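Local structure of putative pyridoxal phosphate-dependent transferase (Clostridium difficile, 4DQ6) at residues Asn197-Ser202 and Glu227-Thr232; Asp304-Tyr309 and Glu381-Ile386; Glu61-Thr66 and Asn274-Val279. The protein belongs to the class I and II aminotransferase family of pyridoxal phosphate-dependent enzymes and binds pyridoxal-5'-phosphate in its pocket. All coordinates share one frame; numbering follows the deposited sequence. Where two conformers were deposited one is given.

Contact 1: Asn197-Ser202 and Glu227-Thr232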
# COMPACT_ATOMS: atom_id res chain seq x y z
N ASN A 197 -1.22 -0.05 33.30
CA ASN A 197 -0.87 0.94 32.29
C ASN A 197 -0.38 0.31 31.00
O ASN A 197 0.64 0.74 30.44
CB ASN A 197 0.17 1.94 32.81
CG ASN A 197 -0.31 2.71 34.03
OD1 ASN A 197 0.17 2.50 35.15
ND2 ASN A 197 -1.26 3.63 33.82
N VAL A 198 -1.13 -0.69 30.52
CA VAL A 198 -0.78 -1.45 29.32
C VAL A 198 -1.84 -1.01 28.34
O VAL A 198 -3.06 -1.12 28.62
CB VAL A 198 -0.89 -2.98 29.45
CG1 VAL A 198 -0.62 -3.72 28.14
CG2 VAL A 198 0.07 -3.52 30.49
N LYS A 199 -1.38 -0.46 27.21
CA LYS A 199 -2.27 -0.07 26.15
C LYS A 199 -2.68 -1.32 25.34
O LYS A 199 -1.88 -2.18 25.13
CB LYS A 199 -1.60 0.93 25.22
CG LYS A 199 -2.58 1.57 24.23
CD LYS A 199 -3.14 2.89 24.80
CE LYS A 199 -3.73 3.78 23.69
NZ LYS A 199 -4.10 5.16 24.16
N ILE A 200 -3.93 -1.36 24.97
CA ILE A 200 -4.47 -2.45 24.12
C ILE A 200 -4.60 -2.08 22.67
O ILE A 200 -5.18 -1.01 22.36
CB ILE A 200 -5.86 -2.97 24.60
CG1 ILE A 200 -5.74 -3.40 26.09
CG2 ILE A 200 -6.36 -4.12 23.68
CD1 ILE A 200 -6.96 -4.11 26.63
N ILE A 201 -4.04 -2.91 21.79
CA ILE A 201 -4.29 -2.79 20.36
C ILE A 201 -5.21 -3.97 20.01
O ILE A 201 -4.86 -5.10 20.20
CB ILE A 201 -3.02 -2.88 19.52
CG1 ILE A 201 -2.10 -1.67 19.72
CG2 ILE A 201 -3.42 -2.96 18.04
CD1 ILE A 201 -0.76 -1.85 19.03
N SER A 202 -6.42 -3.69 19.58
CA SER A 202 -7.39 -4.75 19.34
C SER A 202 -7.57 -4.95 17.85
O SER A 202 -8.10 -4.05 17.17
CB SER A 202 -8.70 -4.38 20.00
OG SER A 202 -9.64 -5.45 19.94
N GLU A 227 -12.20 3.11 25.94
CA GLU A 227 -12.02 3.89 24.71
C GLU A 227 -10.69 4.62 24.72
O GLU A 227 -10.01 4.67 23.70
CB GLU A 227 -13.19 4.88 24.56
CG GLU A 227 -13.07 5.88 23.42
CD GLU A 227 -14.21 6.88 23.41
OE1 GLU A 227 -15.31 6.44 23.01
OE2 GLU A 227 -14.00 8.07 23.81
N LYS A 228 -10.30 5.16 25.87
CA LYS A 228 -9.06 5.87 25.95
C LYS A 228 -7.81 4.99 26.01
O LYS A 228 -6.70 5.47 25.77
CB LYS A 228 -9.12 6.88 27.11
CG LYS A 228 -10.09 8.05 26.81
CD LYS A 228 -9.88 8.74 25.43
CE LYS A 228 -11.22 9.13 24.77
NZ LYS A 228 -11.13 9.98 23.52
N ASN A 229 -7.98 3.71 26.28
CA ASN A 229 -6.84 2.84 26.41
C ASN A 229 -6.74 1.78 25.29
O ASN A 229 -5.97 0.84 25.42
CB ASN A 229 -6.89 2.11 27.73
CG ASN A 229 -5.51 1.58 28.17
OD1 ASN A 229 -4.49 2.21 27.96
ND2 ASN A 229 -5.50 0.35 28.66
N THR A 230 -7.57 1.90 24.27
CA THR A 230 -7.69 0.87 23.20
C THR A 230 -7.57 1.54 21.83
O THR A 230 -8.24 2.52 21.55
CB THR A 230 -9.03 0.15 23.31
OG1 THR A 230 -9.19 -0.33 24.67
CG2 THR A 230 -9.14 -1.03 22.31
N ILE A 231 -6.70 1.00 20.98
CA ILE A 231 -6.61 1.37 19.57
C ILE A 231 -7.14 0.15 18.79
O ILE A 231 -6.80 -0.97 19.14
CB ILE A 231 -5.14 1.63 19.22
CG1 ILE A 231 -4.66 2.86 19.99
CG2 ILE A 231 -4.91 1.81 17.72
CD1 ILE A 231 -3.14 3.11 19.99
N THR A 232 -8.00 0.39 17.82
CA THR A 232 -8.74 -0.68 17.12
C THR A 232 -8.49 -0.73 15.64
O THR A 232 -8.53 0.31 14.96
CB THR A 232 -10.24 -0.49 17.32
OG1 THR A 232 -10.52 -0.32 18.74
CG2 THR A 232 -11.04 -1.67 16.88
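Ile-200 and Thr-230 sit side by side on two parallel neighbours, strands 199-203 and 230-234, in the large-domain sheet of the fold-type I (aspartate aminotransferase) PLP enzymes; short helix 224-228 belongs to the crossover of this beta-alpha-beta unit. Three backbone bonds join them. Ile-200 N gives to Asn-229 O at 3.0 Å, its carbonyl takes Ile-231 N, and Ile-231 O takes Ser-202 N at 2.8 Å. The carbonyls of Ile-200 and Ile-231 also receive CA-H contacts, from Thr-230 and Ile-201.

Before the strands pair, side chains do the bonding. Asn-229 ND2 donates to Val-198 O at 2.8 Å, with the donor tilted out of that carbonyl's plane. Lys-199 runs past Asn-229 in the opposite direction: its chain bends at chi2 (93°), which takes NZ across to Lys-228 O at 3.1 Å. The same ammonium forms a salt bridge with Asp-257, so a backbone carbonyl and a carboxylate share it.

The buried hydroxyls are satisfied locally, Thr-230 OG1 by Phe-226 O and Ser-202 OG by Glu-204. Ile-201 and Ile-231 face helix 99-110, while Ile-200 and Thr-230 lie on the other face against Met-219. Near the start of the two strands the aliphatic part of Lys-199 crosses Ile-231 at about a right angle, CE resting 3.8 Å from Ile-231 CD1.

Contact 2: Asp304-Tyr309 and Glu381-Ile386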
# COMPACT_ATOMS: atom_id res chain seq x y z
N ASP A 304 -22.08 -26.15 10.20
CA ASP A 304 -22.91 -27.23 10.73
C ASP A 304 -22.72 -28.54 9.91
O ASP A 304 -22.56 -29.60 10.48
CB ASP A 304 -24.36 -26.77 10.78
CG ASP A 304 -24.65 -25.78 11.87
OD1 ASP A 304 -23.83 -25.66 12.82
OD2 ASP A 304 -25.69 -25.13 11.76
N PHE A 305 -22.64 -28.40 8.59
CA PHE A 305 -22.41 -29.55 7.70
C PHE A 305 -21.06 -30.20 7.99
O PHE A 305 -20.96 -31.43 8.13
CB PHE A 305 -22.53 -29.14 6.23
CG PHE A 305 -21.98 -30.16 5.29
CD1 PHE A 305 -22.77 -31.22 4.90
CD2 PHE A 305 -20.66 -30.10 4.85
CE1 PHE A 305 -22.28 -32.19 4.04
CE2 PHE A 305 -20.16 -31.06 3.99
CZ PHE A 305 -20.97 -32.12 3.61
N ALA A 306 -20.02 -29.37 8.15
CA ALA A 306 -18.68 -29.88 8.38
C ALA A 306 -18.55 -30.58 9.70
O ALA A 306 -17.91 -31.60 9.80
CB ALA A 306 -17.65 -28.77 8.26
N ILE A 307 -19.14 -30.01 10.74
CA ILE A 307 -19.06 -30.61 12.06
C ILE A 307 -19.82 -31.92 12.08
O ILE A 307 -19.33 -32.90 12.61
CB ILE A 307 -19.56 -29.63 13.13
CG1 ILE A 307 -18.57 -28.51 13.27
CG2 ILE A 307 -19.75 -30.32 14.48
CD1 ILE A 307 -19.07 -27.36 14.09
N LYS A 308 -21.00 -31.97 11.46
CA LYS A 308 -21.76 -33.23 11.36
C LYS A 308 -20.95 -34.29 10.58
O LYS A 308 -20.82 -35.44 11.02
CB LYS A 308 -23.11 -32.95 10.72
CG LYS A 308 -24.00 -34.17 10.50
CD LYS A 308 -25.35 -33.79 9.90
CE LYS A 308 -25.93 -34.94 9.09
NZ LYS A 308 -26.28 -36.07 10.00
N TYR A 309 -20.35 -33.88 9.46
CA TYR A 309 -19.54 -34.78 8.66
C TYR A 309 -18.36 -35.33 9.44
O TYR A 309 -18.14 -36.53 9.46
CB TYR A 309 -19.04 -34.10 7.39
CG TYR A 309 -18.46 -35.05 6.41
CD1 TYR A 309 -17.16 -35.51 6.49
CD2 TYR A 309 -19.25 -35.49 5.34
CE1 TYR A 309 -16.64 -36.42 5.54
CE2 TYR A 309 -18.75 -36.39 4.43
CZ TYR A 309 -17.45 -36.82 4.52
OH TYR A 309 -16.95 -37.73 3.62
N GLU A 381 -15.71 -31.89 -0.89
CA GLU A 381 -14.52 -32.47 -1.45
C GLU A 381 -13.35 -32.40 -0.50
O GLU A 381 -12.59 -33.34 -0.39
CB GLU A 381 -14.22 -31.82 -2.83
CG GLU A 381 -13.27 -32.57 -3.70
CD GLU A 381 -12.79 -31.71 -4.85
OE1 GLU A 381 -13.67 -31.14 -5.54
OE2 GLU A 381 -11.56 -31.61 -5.06
N ALA A 382 -13.24 -31.28 0.19
CA ALA A 382 -12.15 -31.13 1.15
C ALA A 382 -12.26 -32.11 2.30
O ALA A 382 -11.31 -32.76 2.65
CB ALA A 382 -12.11 -29.72 1.69
N LEU A 383 -13.46 -32.33 2.77
CA LEU A 383 -13.66 -33.26 3.91
C LEU A 383 -13.41 -34.70 3.48
O LEU A 383 -12.85 -35.50 4.23
CB LEU A 383 -15.03 -33.08 4.55
CG LEU A 383 -15.29 -31.73 5.21
CD1 LEU A 383 -16.77 -31.49 5.39
CD2 LEU A 383 -14.52 -31.66 6.54
N ILE A 384 -13.79 -35.05 2.25
CA ILE A 384 -13.50 -36.37 1.69
C ILE A 384 -12.00 -36.63 1.57
O ILE A 384 -11.49 -37.70 1.94
CB ILE A 384 -14.17 -36.55 0.33
CG1 ILE A 384 -15.70 -36.55 0.44
CG2 ILE A 384 -13.63 -37.83 -0.30
CD1 ILE A 384 -16.39 -36.39 -0.91
N ARG A 385 -11.25 -35.59 1.17
CA ARG A 385 -9.78 -35.66 1.11
C ARG A 385 -9.12 -35.83 2.48
O ARG A 385 -8.19 -36.64 2.64
CB ARG A 385 -9.19 -34.44 0.35
CG ARG A 385 -9.53 -34.47 -1.15
CD ARG A 385 -8.80 -33.36 -1.94
NE ARG A 385 -9.19 -33.45 -3.35
CZ ARG A 385 -8.41 -33.16 -4.38
NH1 ARG A 385 -7.18 -32.68 -4.22
NH2 ARG A 385 -8.90 -33.35 -5.61
N ILE A 386 -9.66 -35.15 3.48
CA ILE A 386 -9.12 -35.24 4.81
C ILE A 386 -9.38 -36.65 5.32
O ILE A 386 -8.49 -37.30 5.84
CB ILE A 386 -9.76 -34.18 5.74
CG1 ILE A 386 -9.29 -32.78 5.32
CG2 ILE A 386 -9.38 -34.45 7.18
CD1 ILE A 386 -10.11 -31.59 5.82
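In the C-terminal small domain of this fold-type I PLP enzyme, helices 289-313 and 376-390 run side by side and meet through apolar side chains, on the far side of the chain's centre from the strand pair 199-203 and 230-234. Their short segments run in nearly the same direction, 22° apart, and the segment axes come no closer than 11.0 Å. At that spacing side chains rather than backbones bridge the gap, and Leu-383 does most of the work.

Leu-383 points at the other helix and places its CD1 branch among Phe-305, Ala-306 and Tyr-309. CD1 lies 3.7 Å from Phe-305 CE2 and 3.9 Å from Ala-306 CA, with the methyl of Ala-306 close by. Leu-383 CB, nearer the backbone, touches the Tyr-309 ring instead, 3.8 Å from CD1 of that tyrosine. Both aromatic side chains pass Leu-383 in the opposite direction, so each reaches toward helix 376-390 while the leucine reaches back.

Torsions explain the reach of Tyr-309. With CG anti to the backbone N (chi1 -168°), the ring extends from its helix along the flank of Leu-383. Its phenol oxygen hydrogen-bonds to Lys-387, one turn beyond that leucine, so this partly exposed ring is gripped at its polar end as well as packed along its side. Phe-305 likewise leans on Arg-376 and Leu-379, and Ala-306 touches Leu-372. At the exposed edge of the contact, Tyr-309 OH lies 3.6 Å from Ile-384 CG1.

Contact 3: Glu61-Thr66 and Asn274-Val279. With PLP (pyridoxal-5'-phosphate), chain F.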
# COMPACT_ATOMS: atom_id res chain seq x y z
N GLU A 61 -11.86 5.77 -16.52
CA GLU A 61 -10.73 5.57 -17.43
C GLU A 61 -9.51 6.43 -17.09
O GLU A 61 -8.55 6.47 -17.86
CB GLU A 61 -11.13 5.72 -18.91
CG GLU A 61 -12.06 4.57 -19.30
CD GLU A 61 -12.44 4.48 -20.78
OE1 GLU A 61 -12.57 5.50 -21.43
OE2 GLU A 61 -12.65 3.34 -21.25
N ILE A 62 -9.56 7.09 -15.94
CA ILE A 62 -8.39 7.83 -15.40
C ILE A 62 -8.12 7.37 -13.99
O ILE A 62 -9.02 7.31 -13.17
CB ILE A 62 -8.59 9.35 -15.47
CG1 ILE A 62 -8.82 9.76 -16.91
CG2 ILE A 62 -7.42 10.04 -14.73
CD1 ILE A 62 -9.15 11.24 -17.12
N TYR A 63 -6.87 6.99 -13.75
CA TYR A 63 -6.48 6.34 -12.48
C TYR A 63 -5.34 7.03 -11.76
O TYR A 63 -4.32 6.40 -11.52
CB TYR A 63 -6.17 4.85 -12.72
CG TYR A 63 -7.17 4.22 -13.64
CD1 TYR A 63 -8.46 3.97 -13.19
CD2 TYR A 63 -6.80 3.80 -14.88
CE1 TYR A 63 -9.44 3.43 -14.01
CE2 TYR A 63 -7.75 3.25 -15.74
CZ TYR A 63 -9.05 3.03 -15.28
OH TYR A 63 -9.98 2.48 -16.21
N GLY A 64 -5.50 8.31 -11.50
CA GLY A 64 -4.48 9.11 -10.83
C GLY A 64 -4.62 9.16 -9.34
O GLY A 64 -5.30 8.35 -8.72
N TYR A 65 -3.92 10.12 -8.72
CA TYR A 65 -3.89 10.16 -7.24
C TYR A 65 -5.29 10.41 -6.71
O TYR A 65 -6.05 11.27 -7.19
CB TYR A 65 -3.01 11.32 -6.83
CG TYR A 65 -1.54 11.08 -7.05
CD1 TYR A 65 -0.85 10.17 -6.32
CD2 TYR A 65 -0.85 11.78 -8.05
CE1 TYR A 65 0.52 9.96 -6.50
CE2 TYR A 65 0.51 11.56 -8.27
CZ TYR A 65 1.17 10.65 -7.52
OH TYR A 65 2.52 10.40 -7.70
N THR A 66 -5.67 9.63 -5.71
CA THR A 66 -7.02 9.50 -5.23
C THR A 66 -7.26 10.23 -3.96
O THR A 66 -6.51 10.03 -3.02
CB THR A 66 -7.35 8.02 -5.04
OG1 THR A 66 -7.13 7.37 -6.31
CG2 THR A 66 -8.76 7.76 -4.50
N ASN A 274 -5.80 3.29 -2.91
CA ASN A 274 -5.84 3.14 -4.38
C ASN A 274 -7.27 3.40 -4.81
O ASN A 274 -8.21 3.40 -4.05
CB ASN A 274 -5.27 1.80 -4.87
CG ASN A 274 -6.18 0.62 -4.54
OD1 ASN A 274 -7.27 0.55 -5.12
ND2 ASN A 274 -5.75 -0.31 -3.67
N CYS A 275 -7.41 3.71 -6.07
CA CYS A 275 -8.70 4.22 -6.51
C CYS A 275 -9.81 3.21 -6.36
O CYS A 275 -10.99 3.60 -6.28
CB CYS A 275 -8.62 4.74 -7.93
SG CYS A 275 -8.07 3.61 -9.18
N PHE A 276 -9.47 1.93 -6.42
CA PHE A 276 -10.49 0.89 -6.36
C PHE A 276 -10.89 0.55 -4.92
O PHE A 276 -12.05 0.32 -4.62
CB PHE A 276 -10.07 -0.31 -7.18
CG PHE A 276 -10.08 -0.05 -8.66
CD1 PHE A 276 -11.30 0.23 -9.29
CD2 PHE A 276 -8.94 -0.10 -9.48
CE1 PHE A 276 -11.38 0.45 -10.66
CE2 PHE A 276 -9.01 0.16 -10.87
CZ PHE A 276 -10.28 0.42 -11.46
N SER A 277 -9.92 0.45 -4.04
CA SER A 277 -10.19 0.32 -2.65
C SER A 277 -11.15 1.40 -2.11
O SER A 277 -12.05 1.13 -1.30
CB SER A 277 -8.82 0.38 -1.91
OG SER A 277 -8.86 0.74 -0.61
N LEU A 278 -10.93 2.63 -2.57
CA LEU A 278 -11.75 3.74 -2.10
C LEU A 278 -13.23 3.48 -2.35
O LEU A 278 -14.07 3.59 -1.43
CB LEU A 278 -11.41 5.03 -2.83
CG LEU A 278 -12.07 6.25 -2.22
CD1 LEU A 278 -11.16 6.75 -1.07
CD2 LEU A 278 -12.25 7.36 -3.25
N VAL A 279 -13.53 3.13 -3.58
CA VAL A 279 -14.95 2.97 -3.94
C VAL A 279 -15.55 1.68 -3.41
O VAL A 279 -16.72 1.66 -3.03
CB VAL A 279 -15.23 3.12 -5.47
CG1 VAL A 279 -14.78 4.48 -6.02
CG2 VAL A 279 -14.70 1.93 -6.23
N1 PLP F . 9.60 10.72 -7.31
C2 PLP F . 9.55 11.83 -8.10
C2A PLP F . 10.71 12.63 -8.61
C3 PLP F . 8.24 12.29 -8.51
O3 PLP F . 8.16 13.36 -9.25
C4 PLP F . 7.05 11.59 -8.07
C4A PLP F . 5.68 12.07 -8.49
C5 PLP F . 7.27 10.41 -7.26
C6 PLP F . 8.57 10.03 -6.88
C5A PLP F . 6.05 9.67 -6.83
O4P PLP F . 6.41 9.00 -5.67
P PLP F . 5.39 7.84 -5.15
O1P PLP F . 4.01 8.50 -5.40
O2P PLP F . 5.52 6.71 -6.15
O3P PLP F . 5.93 7.71 -3.61
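This is a buried loop-to-helix packing contact at the subunit interface: Tyr-63 and Thr-66, in the loop between helices 48-58 and 70-84, rest on the first turn of helix 275-287. Tyr-63 CD1 approaches Cys-275 SG at 4.0 Å, an oblique sulfur-aromatic contact. The sulfur also lies over one face of Phe-276, offset toward the rim. The Tyr-63 and Phe-276 rings meet obliquely, planes 37° apart, with Tyr-63 CE1 4.0 Å from Phe-276 CZ. Phe-276 also meets Phe-276 of the second subunit.

Thr-66 uses both branches: OG1 lies 3.4 Å from Cys-275 CB, and CG2 lies 3.7 Å from Leu-278 CD2. Asn-274 is the N-cap: its OD1 accepts Ser-277 N at 2.9 Å, nearly straight at the hydrogen but from above the amide carbonyl plane, and Phe-276 N more weakly.

Tyr-65 turns away from the helix and presents its ring edge to PLP; O1P lies 3.3 Å from Tyr-65 OH, at most a weak hydrogen bond. The same PLP is hydrogen-bonded to His-206 and Asn-175 of the second subunit. Helix 48-58 packs on the contact through Arg-57, on Tyr-63 and Cys-275, and Leu-54, on Phe-276 of helix 275-287.

Contacts 1 and 3 are buried, whereas contact 2 is only partly so and reaches the surface. They share no element: contact 1 joins strands of the central sheet, contact 2 pairs two long helices, and contact 3 sets a loop on a helix start, although helices 275-287 and 289-313 follow one another in the chain. Contact 1 is held by backbone and side-chain hydrogen bonds between apolar faces; contacts 2 and 3 meet through apolar and aromatic side chains. The second subunit touches contact 3 alone. The centres of contacts 1 and 2 lie about 39 Å apart, those of contacts 1 and 3 about 32 Å.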